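Local coordinates for AT-less polyketide synthase (Streptomyces platensis subsp. rosaceus, PDB 4TKT), which probably catalyses the decarboxylative condensation that lengthens the growing polyketide chain, as the ketosynthase domain KS6 of MgsF in isomigrastatin assembly, at residues 40-43 with 44-47; 197-201 with 202-206; 478-481 with 482-486. All coordinates share one frame; numbering follows the deposited sequence.

In the fold
The three contacts are separate local structures spread through the chain. Interactions 1 and 2 both belong to the N-terminal half of the ketosynthase, but on opposite sides of the chain's centre, with their own centres 42 Å apart. Interaction 3 ends a helix of the RhiE-like KS-MAT linker, its centre 35 Å from that of interaction 1 and 37 Å from that of interaction 2. Even the nearest atoms of any two contacts are about 20 Å apart or more, so none supports another directly. Interactions 2 and 3 both lie where a helix stops, 188-202 and 469-482 respectively. In interaction 1, Arg45 pairs with a bound MES molecule, probably from the crystallisation liquor.

Interaction 1 of 3, residues 40-43 with 44-47; sequences EIPA and GRWD
The Arg45 side chain runs alongside Pro42 and can be followed outward atom by atom. CB of Arg45 stands 3.5 Å from Pro42 O. CG of Arg45 then runs beside the proline ring, 4.0 Å from Pro42 CB and 4.1 Å from Pro42 CD, with the two side chains pointing the same way. A bend at chi2 (-64°) redirects the chain before it straightens toward the guanidinium. There NE forms a salt bridge with the sulfonate of a bound MES molecule and NH1 another with Glu251, so the charged end is held from two sources. Phe69 packs against the side chains of both Pro42 and Arg45.

One residue to each side of this pair, CG2 of Ile41 sits over a face of the Trp46 indole, 3.7 Å from Trp46 CZ2. It lies 27° off the normal of the six-membered ring, a CH-pi contact displaced toward the rim. Trp46 NE1 bonds to His48. The backbone bond Arg45 N to Pro42 O, 3.1 Å and 138° at the hydrogen, together with helical angles at Ala43 and Gly44, defines a beta turn in the loop joining strands 39-40 and 66-67.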
# COMPACT_ATOMS: atom_id res chain seq x y z
N GLU A 40 -0.40 -0.40 23.24
CA GLU A 40 -0.98 -1.57 23.89
C GLU A 40 -2.24 -1.99 23.17
O GLU A 40 -2.80 -1.22 22.39
CB GLU A 40 -1.28 -1.27 25.36
CG GLU A 40 -0.05 -1.13 26.23
CD GLU A 40 -0.38 -1.22 27.71
OE1 GLU A 40 -1.55 -1.47 28.05
OE2 GLU A 40 0.55 -1.03 28.54
N ILE A 41 -2.68 -3.22 23.41
CA ILE A 41 -3.90 -3.74 22.81
C ILE A 41 -5.08 -2.82 23.10
O ILE A 41 -5.40 -2.57 24.26
CB ILE A 41 -4.24 -5.15 23.32
CG1 ILE A 41 -3.00 -6.05 23.33
CG2 ILE A 41 -5.35 -5.77 22.49
CD1 ILE A 41 -2.54 -6.47 21.96
N PRO A 42 -5.73 -2.31 22.04
CA PRO A 42 -6.90 -1.44 22.20
C PRO A 42 -8.03 -2.17 22.93
O PRO A 42 -8.36 -3.29 22.56
CB PRO A 42 -7.30 -1.12 20.76
CG PRO A 42 -6.06 -1.34 19.96
CD PRO A 42 -5.35 -2.48 20.63
N ALA A 43 -8.59 -1.52 23.94
CA ALA A 43 -9.62 -2.13 24.78
C ALA A 43 -10.84 -2.61 23.98
O ALA A 43 -11.53 -3.53 24.41
CB ALA A 43 -10.07 -1.14 25.85
N GLY A 44 -11.09 -1.99 22.84
CA GLY A 44 -12.20 -2.36 21.99
C GLY A 44 -12.09 -3.77 21.42
O GLY A 44 -13.08 -4.49 21.34
N ARG A 45 -10.87 -4.14 21.03
CA ARG A 45 -10.61 -5.45 20.42
C ARG A 45 -11.05 -6.61 21.30
O ARG A 45 -11.91 -7.41 20.91
CB ARG A 45 -9.12 -5.59 20.09
CG ARG A 45 -8.59 -4.54 19.13
CD ARG A 45 -9.25 -4.65 17.77
NE ARG A 45 -8.76 -3.64 16.84
CZ ARG A 45 -7.76 -3.84 15.99
NH1 ARG A 45 -7.14 -5.01 15.94
NH2 ARG A 45 -7.37 -2.86 15.18
N TRP A 46 -10.46 -6.71 22.48
CA TRP A 46 -10.84 -7.73 23.46
C TRP A 46 -10.30 -7.35 24.84
O TRP A 46 -9.48 -6.45 24.97
CB TRP A 46 -10.32 -9.11 23.05
CG TRP A 46 -8.82 -9.20 22.95
CD1 TRP A 46 -7.94 -9.39 23.98
CD2 TRP A 46 -8.03 -9.13 21.76
NE1 TRP A 46 -6.65 -9.43 23.50
CE2 TRP A 46 -6.68 -9.27 22.14
CE3 TRP A 46 -8.33 -8.95 20.41
CZ2 TRP A 46 -5.63 -9.24 21.22
CZ3 TRP A 46 -7.29 -8.92 19.49
CH2 TRP A 46 -5.96 -9.07 19.90
N ASP A 47 -10.77 -8.05 25.87
CA ASP A 47 -10.25 -7.83 27.22
C ASP A 47 -8.96 -8.62 27.40
O ASP A 47 -8.98 -9.82 27.68
CB ASP A 47 -11.27 -8.24 28.27
CG ASP A 47 -10.81 -7.91 29.68
OD1 ASP A 47 -9.94 -7.03 29.83
OD2 ASP A 47 -11.32 -8.53 30.63

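Interaction 2 of 3, residues 197-201 with 202-206; sequences CAALQ and RGECG
Ala199 O is met by three successive amides where helix 188-202 ends. Glu204 N makes the strong bond, 2.8 Å from Ala199 O with 151° at the hydrogen. Gly203 N and Arg202 N also approach Ala199 O, but their bonds are weak, the N-H groups pointing poorly at the oxygen. Arg202 N has a better acceptor in Ala198 O, at 2.9 Å, which is the final regular i to i+4 bond here. Gly203 N, besides reaching Ala199 O, gives a weak bond of 3.2 Å to Leu200 O. Together, Glu204 N to Ala199 O and Gly203 N to Leu200 O make a Schellman motif with Gly203 as its C-prime residue. At these backbone angles (phi +89°) a side chain would collide with the carbonyl oxygen before it, and glycine avoids this.

The side chains wrap the same corner. Glu204 CB lies 4.0 Å from Ala199 CB, and the extended glutamate runs on past that alanine. Its OE2 receives Arg202 NH1 at 3.2 Å, a salt bridge whose hydrogen bond is weak; the arginine gets there with CG opposite its own backbone N (chi1 -165°) and an outstretched chain. On the buried side, CD2 of Leu200 touches Cys205 SG at 4.0 Å and closes to 3.3 Å from Cys205 O. Leu200 also packs on Ile9 and Leu258 of the central sheet, while Pro178 borders Glu204 and Cys205, and the backbone of Gly206 bonds to Asp130.

Chemically, then, Ala198 O, Ala199 O and, weakly, Leu200 O find amide partners as the helix ends. Arg202 and Glu204 add a salt bridge on the more exposed side, whereas the thiol and leucine close the inner side by apolar contact as the chain leaves for strand 208-214.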
# COMPACT_ATOMS: atom_id res chain seq x y z
N CYS A 197 4.65 -9.74 -11.15
CA CYS A 197 5.66 -9.33 -12.12
C CYS A 197 5.87 -10.41 -13.18
O CYS A 197 6.10 -10.11 -14.35
CB CYS A 197 6.98 -9.01 -11.42
SG CYS A 197 6.95 -7.46 -10.47
N ALA A 198 5.79 -11.67 -12.75
CA ALA A 198 5.94 -12.79 -13.67
C ALA A 198 4.79 -12.84 -14.66
O ALA A 198 4.99 -13.10 -15.85
CB ALA A 198 6.03 -14.10 -12.90
N ALA A 199 3.58 -12.58 -14.17
CA ALA A 199 2.38 -12.59 -15.00
C ALA A 199 2.43 -11.48 -16.04
O ALA A 199 2.06 -11.68 -17.20
CB ALA A 199 1.14 -12.46 -14.14
N LEU A 200 2.89 -10.30 -15.63
CA LEU A 200 3.03 -9.16 -16.53
C LEU A 200 4.09 -9.43 -17.60
O LEU A 200 3.87 -9.15 -18.77
CB LEU A 200 3.38 -7.89 -15.76
CG LEU A 200 2.29 -7.35 -14.83
CD1 LEU A 200 2.83 -6.20 -14.00
CD2 LEU A 200 1.08 -6.90 -15.64
N GLN A 201 5.22 -9.97 -17.17
CA GLN A 201 6.32 -10.31 -18.08
C GLN A 201 5.88 -11.36 -19.10
O GLN A 201 6.31 -11.34 -20.25
CB GLN A 201 7.53 -10.81 -17.28
CG GLN A 201 8.75 -11.13 -18.13
CD GLN A 201 9.83 -11.86 -17.34
OE1 GLN A 201 9.55 -12.78 -16.57
NE2 GLN A 201 11.08 -11.44 -17.53
N ARG A 202 5.01 -12.26 -18.66
CA ARG A 202 4.55 -13.38 -19.48
C ARG A 202 3.39 -12.97 -20.39
O ARG A 202 3.08 -13.66 -21.36
CB ARG A 202 4.14 -14.54 -18.59
CG ARG A 202 3.99 -15.88 -19.28
CD ARG A 202 3.65 -16.94 -18.26
NE ARG A 202 3.37 -18.24 -18.86
CZ ARG A 202 2.87 -19.27 -18.19
NH1 ARG A 202 2.60 -19.15 -16.90
NH2 ARG A 202 2.64 -20.42 -18.81
N GLY A 203 2.76 -11.85 -20.07
CA GLY A 203 1.66 -11.34 -20.87
C GLY A 203 0.30 -11.89 -20.45
O GLY A 203 -0.65 -11.84 -21.23
N GLU A 204 0.21 -12.40 -19.23
CA GLU A 204 -1.04 -12.94 -18.71
C GLU A 204 -2.06 -11.84 -18.43
O GLU A 204 -3.26 -12.07 -18.47
CB GLU A 204 -0.79 -13.76 -17.45
CG GLU A 204 0.20 -14.90 -17.62
CD GLU A 204 0.27 -15.80 -16.40
OE1 GLU A 204 -0.78 -16.03 -15.77
OE2 GLU A 204 1.38 -16.27 -16.07
N CYS A 205 -1.56 -10.64 -18.14
CA CYS A 205 -2.42 -9.48 -17.97
C CYS A 205 -1.65 -8.20 -18.27
O CYS A 205 -0.42 -8.19 -18.29
CB CYS A 205 -3.02 -9.44 -16.56
SG CYS A 205 -1.82 -9.62 -15.22
N GLY A 206 -2.38 -7.12 -18.53
CA GLY A 206 -1.77 -5.85 -18.90
C GLY A 206 -1.30 -5.07 -17.69
O GLY A 206 -0.20 -4.51 -17.69

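Interaction 3 of 3, residues 478-481 with 482-486; sequences RLRD and ALRKE
Ala482 N reaches Arg478 O at 3.1 Å, and Leu483 N reaches Leu479 O at 3.0 Å, both backbone hydrogen bonds of the helical kind. The helical pattern then gives way to a type I beta turn from Ala482 to Lys485, closed by Lys485 N on Ala482 O at 3.2 Å.

Charged groups make the second kind of contact. Arg480 NE bonds to Asp481 OD1 at 3.0 Å in a salt bridge, approaching from 46° above the carboxylate plane; a weaker bond from Arg480 NH2 shares the same oxygen. Arg484 lies alongside Arg480, their guanidinium planes only 11° apart. Arg480 CD lies over one face of the Arg484 guanidinium, 3.7 Å from Arg484 NH2; the bend at chi3 (61°) then turns NE toward Asp481. Asp481 OD1 is 4.0 Å from Arg484 NH1, well out of that guanidinium plane, so it offers charge alone. That charge probably eases the crowding of two arginines, as does Asp526, which pairs with Arg480 NH1.

Apolar contact comes from Leu479 CD1 against Leu483 CG, 4.0 Å apart. These leucines place the end of helix 469-482 against two others: Leu479 meets Leu500 of helix 493-502 and Leu525 of helix 518-530, and Leu483 meets Ile496 and Leu521 of the same two helices, while Val522 of helix 518-530 touches Arg484.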
# COMPACT_ATOMS: atom_id res chain seq x y z
N ARG A 478 -11.64 17.86 1.51
CA ARG A 478 -10.35 17.19 1.57
C ARG A 478 -9.45 17.63 0.42
O ARG A 478 -8.23 17.70 0.57
CB ARG A 478 -10.53 15.67 1.58
CG ARG A 478 -11.44 15.16 2.69
CD ARG A 478 -10.94 13.87 3.33
NE ARG A 478 -11.05 12.71 2.45
CZ ARG A 478 -10.02 11.98 2.04
NH1 ARG A 478 -8.79 12.28 2.44
NH2 ARG A 478 -10.22 10.94 1.24
N LEU A 479 -10.05 17.92 -0.73
CA LEU A 479 -9.30 18.42 -1.87
C LEU A 479 -8.86 19.86 -1.62
O LEU A 479 -7.76 20.26 -1.99
CB LEU A 479 -10.13 18.34 -3.15
CG LEU A 479 -9.48 18.88 -4.42
CD1 LEU A 479 -8.18 18.15 -4.70
CD2 LEU A 479 -10.42 18.77 -5.61
N ARG A 480 -9.74 20.63 -0.99
CA ARG A 480 -9.43 22.00 -0.61
C ARG A 480 -8.25 22.05 0.34
O ARG A 480 -7.35 22.88 0.19
CB ARG A 480 -10.65 22.66 0.03
CG ARG A 480 -10.36 23.98 0.72
CD ARG A 480 -11.37 24.23 1.82
NE ARG A 480 -11.32 23.17 2.83
CZ ARG A 480 -12.28 22.95 3.72
NH1 ARG A 480 -13.38 23.69 3.73
NH2 ARG A 480 -12.15 21.96 4.60
N ASP A 481 -8.24 21.14 1.31
CA ASP A 481 -7.17 21.09 2.30
C ASP A 481 -5.85 20.67 1.66
O ASP A 481 -4.78 21.13 2.05
CB ASP A 481 -7.53 20.13 3.44
CG ASP A 481 -8.72 20.62 4.24
OD1 ASP A 481 -9.05 21.82 4.17
OD2 ASP A 481 -9.33 19.79 4.95
N ALA A 482 -5.94 19.79 0.66
CA ALA A 482 -4.75 19.33 -0.04
C ALA A 482 -4.14 20.45 -0.88
O ALA A 482 -2.92 20.62 -0.91
CB ALA A 482 -5.08 18.13 -0.91
N LEU A 483 -4.98 21.21 -1.57
CA LEU A 483 -4.50 22.23 -2.50
C LEU A 483 -4.05 23.50 -1.79
O LEU A 483 -3.64 24.47 -2.44
CB LEU A 483 -5.57 22.56 -3.53
CG LEU A 483 -5.93 21.40 -4.47
CD1 LEU A 483 -6.92 21.84 -5.54
CD2 LEU A 483 -4.67 20.82 -5.10
N ARG A 484 -4.11 23.50 -0.47
CA ARG A 484 -3.59 24.61 0.32
C ARG A 484 -2.13 24.38 0.70
O ARG A 484 -1.45 25.29 1.17
CB ARG A 484 -4.44 24.83 1.57
CG ARG A 484 -5.76 25.52 1.31
CD ARG A 484 -6.59 25.62 2.58
NE ARG A 484 -7.77 26.47 2.40
CZ ARG A 484 -8.78 26.54 3.26
NH1 ARG A 484 -8.76 25.81 4.37
NH2 ARG A 484 -9.81 27.34 3.01
N LYS A 485 -1.65 23.15 0.49
CA LYS A 485 -0.27 22.81 0.82
C LYS A 485 0.71 23.58 -0.06
O LYS A 485 0.34 24.09 -1.12
CB LYS A 485 -0.03 21.30 0.68
CG LYS A 485 -0.87 20.45 1.62
CD LYS A 485 -0.39 19.00 1.61
CE LYS A 485 -1.42 18.07 2.23
NZ LYS A 485 -1.79 18.48 3.61
N GLU A 486 1.97 23.64 0.37
CA GLU A 486 2.97 24.49 -0.27
C GLU A 486 3.32 24.07 -1.69
O GLU A 486 3.73 24.90 -2.50
CB GLU A 486 4.24 24.53 0.58